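Beta-galactosidase (Geobacillus stearothermophilus, PDB 4OIF) probably hydrolyses terminal non-reducing beta-D-galactose residues in beta-D-galactosides. Local coordinates at residues S43-F48 against F360-S365. Numbering follows the deposited sequence.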
loop_
_atom_site.group_PDB
_atom_site.type_symbol
_atom_site.label_atom_id
_atom_site.label_comp_id
_atom_site.label_asym_id
_atom_site.label_seq_id
_atom_site.Cartn_x
_atom_site.Cartn_y
_atom_site.Cartn_z
ATOM N N SER A 43 -32.963 31.561 2.239
ATOM C CA SER A 43 -32.570 30.405 1.425
ATOM C C SER A 43 -33.755 29.508 1.082
ATOM O O SER A 43 -33.605 28.507 0.376
ATOM C CB SER A 43 -31.489 29.586 2.141
ATOM O OG SER A 43 -31.928 29.172 3.424
ATOM N N HIS A 44 -34.927 29.888 1.579
ATOM C CA HIS A 44 -36.154 29.112 1.408
ATOM C C HIS A 44 -35.934 27.667 1.839
ATOM O O HIS A 44 -36.226 26.720 1.105
ATOM C CB HIS A 44 -36.648 29.176 -0.034
ATOM C CG HIS A 44 -36.653 30.558 -0.605
ATOM N ND1 HIS A 44 -37.777 31.356 -0.613
ATOM C CD2 HIS A 44 -35.670 31.288 -1.180
ATOM C CE1 HIS A 44 -37.485 32.516 -1.175
ATOM N NE2 HIS A 44 -36.214 32.501 -1.525
ATOM N N THR A 45 -35.395 27.519 3.038
ATOM C CA THR A 45 -35.292 26.224 3.669
ATOM C C THR A 45 -36.335 26.116 4.772
ATOM O O THR A 45 -36.643 27.111 5.420
ATOM C CB THR A 45 -33.908 26.014 4.244
ATOM O OG1 THR A 45 -33.501 27.215 4.921
ATOM C CG2 THR A 45 -32.948 25.708 3.123
ATOM N N ASN A 46 -36.854 24.910 4.996
ATOM C CA ASN A 46 -37.992 24.714 5.889
ATOM C C ASN A 46 -37.846 23.534 6.853
ATOM O O ASN A 46 -38.596 23.405 7.823
ATOM C CB ASN A 46 -39.263 24.531 5.051
ATOM C CG ASN A 46 -39.103 23.473 3.966
ATOM O OD1 ASN A 46 -38.648 22.361 4.228
ATOM N ND2 ASN A 46 -39.469 23.822 2.739
ATOM N N THR A 47 -36.894 22.657 6.578
ATOM C CA THR A 47 -36.783 21.428 7.346
ATOM C C THR A 47 -35.352 21.216 7.811
ATOM O O THR A 47 -34.408 21.321 7.022
ATOM C CB THR A 47 -37.258 20.225 6.525
ATOM O OG1 THR A 47 -38.596 20.474 6.079
ATOM C CG2 THR A 47 -37.234 18.949 7.368
ATOM N N PHE A 48 -35.191 20.942 9.105
ATOM C CA PHE A 48 -33.845 20.816 9.657
ATOM C C PHE A 48 -33.695 19.613 10.584
ATOM O O PHE A 48 -34.510 19.389 11.480
ATOM C CB PHE A 48 -33.456 22.116 10.372
ATOM C CG PHE A 48 -33.615 23.328 9.503
ATOM C CD1 PHE A 48 -32.624 23.687 8.606
ATOM C CD2 PHE A 48 -34.783 24.074 9.540
ATOM C CE1 PHE A 48 -32.788 24.781 7.784
ATOM C CE2 PHE A 48 -34.951 25.174 8.717
ATOM C CZ PHE A 48 -33.957 25.526 7.838
ATOM N N PHE A 360 -25.998 18.166 4.105
ATOM C CA PHE A 360 -25.081 18.361 5.193
ATOM C C PHE A 360 -24.134 19.454 4.738
ATOM O O PHE A 360 -23.451 19.284 3.731
ATOM C CB PHE A 360 -24.304 17.099 5.560
ATOM C CG PHE A 360 -23.470 17.292 6.783
ATOM C CD1 PHE A 360 -23.995 17.029 8.043
ATOM C CD2 PHE A 360 -22.197 17.832 6.684
ATOM C CE1 PHE A 360 -23.248 17.252 9.180
ATOM C CE2 PHE A 360 -21.444 18.062 7.815
ATOM C CZ PHE A 360 -21.968 17.775 9.065
ATOM N N GLN A 361 -24.095 20.578 5.447
ATOM C CA GLN A 361 -24.952 20.869 6.589
ATOM C C GLN A 361 -25.494 22.294 6.413
ATOM O O GLN A 361 -25.303 22.899 5.359
ATOM C CB GLN A 361 -24.183 20.730 7.912
ATOM C CG GLN A 361 -22.944 21.604 8.012
ATOM C CD GLN A 361 -22.219 21.465 9.352
ATOM O OE1 GLN A 361 -22.845 21.331 10.403
ATOM N NE2 GLN A 361 -20.889 21.512 9.313
ATOM N N TRP A 362 -26.169 22.835 7.423
ATOM C CA TRP A 362 -26.670 24.198 7.309
ATOM C C TRP A 362 -25.533 25.207 7.363
ATOM O O TRP A 362 -25.371 26.033 6.462
ATOM C CB TRP A 362 -27.672 24.523 8.412
ATOM C CG TRP A 362 -27.953 25.994 8.485
ATOM C CD1 TRP A 362 -27.558 26.861 9.465
ATOM C CD2 TRP A 362 -28.647 26.783 7.507
ATOM N NE1 TRP A 362 -27.981 28.135 9.171
ATOM C CE2 TRP A 362 -28.655 28.114 7.976
ATOM C CE3 TRP A 362 -29.267 26.491 6.283
ATOM C CZ2 TRP A 362 -29.269 29.152 7.267
ATOM C CZ3 TRP A 362 -29.873 27.519 5.582
ATOM C CH2 TRP A 362 -29.862 28.834 6.072
ATOM N N ARG A 363 -24.763 25.139 8.442
ATOM C CA ARG A 363 -23.658 26.056 8.663
ATOM C C ARG A 363 -22.353 25.294 8.902
ATOM O O ARG A 363 -22.314 24.351 9.690
ATOM C CB ARG A 363 -23.970 26.977 9.851
ATOM C CG ARG A 363 -22.956 28.090 10.065
ATOM C CD ARG A 363 -23.287 28.946 11.297
ATOM N NE ARG A 363 -24.411 29.853 11.059
ATOM C CZ ARG A 363 -24.315 31.058 10.492
ATOM N NH1 ARG A 363 -23.139 31.542 10.081
ATOM N NH2 ARG A 363 -25.409 31.783 10.327
ATOM N N LYS A 364 -21.289 25.714 8.226
ATOM C CA LYS A 364 -19.975 25.106 8.399
ATOM C C LYS A 364 -19.526 25.088 9.848
ATOM O O LYS A 364 -19.701 26.066 10.584
ATOM C CB LYS A 364 -18.922 25.834 7.550
ATOM C CG LYS A 364 -19.096 25.575 6.050
ATOM C CD LYS A 364 -17.953 26.125 5.218
ATOM C CE LYS A 364 -18.158 25.808 3.744
ATOM N NZ LYS A 364 -17.263 26.631 2.875
ATOM N N SER A 365 -18.958 23.957 10.246
ATOM C CA SER A 365 -18.286 23.834 11.529
ATOM C C SER A 365 -17.088 24.767 11.573
ATOM O O SER A 365 -16.351 24.868 10.617
ATOM C CB SER A 365 -17.842 22.388 11.764
ATOM O OG SER A 365 -18.962 21.559 11.992
#
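Trp362 and Phe48 meet as an edge-to-face aromatic pair, the rim of the phenyl ring directed at the six-membered half of the indole. Their ring centroids lie 6.0 Å apart with the planes at 83°, and the nearest carbons, Phe48 CE1 and Trp362 CE3, are 4.2 Å from each other. Because Trp362 holds CG opposite its backbone N (chi1 167°), the benzo end reaches across to 43-48, a span that a broad, rigid side chain can bridge. The contact ties the turn entering strand 47-50 to the loop leaving strand 356-359; in the TIM barrel of this GH42 enzyme strand 16-21 lies between those two strands, parallel to both. A cis peptide precedes Gln361 on the way to the tryptophan. Two hydroxyl oxygens touch the carbon edge of the indole without bonding to it. Ser43 OG sits in the ring plane, 3.4 Å from Trp362 CH2, while Thr45 OG1 approaches obliquely, 3.7 Å from Trp362 CZ3. Small hydroxyl side chains suit this place because their oxygens can lie against the ring and still bond to helix 30-42, Ser43 OG to Leu39 O and Thr45 OG1 to Met40 O. Trp362 NE1 bonds to Asp36 OD1 of the same helix, and Arg363 NE forms a salt bridge to that oxygen. Replacing Trp362 with a leucine would probably open a gap beside Phe48 and leave Asp36 with one donor fewer.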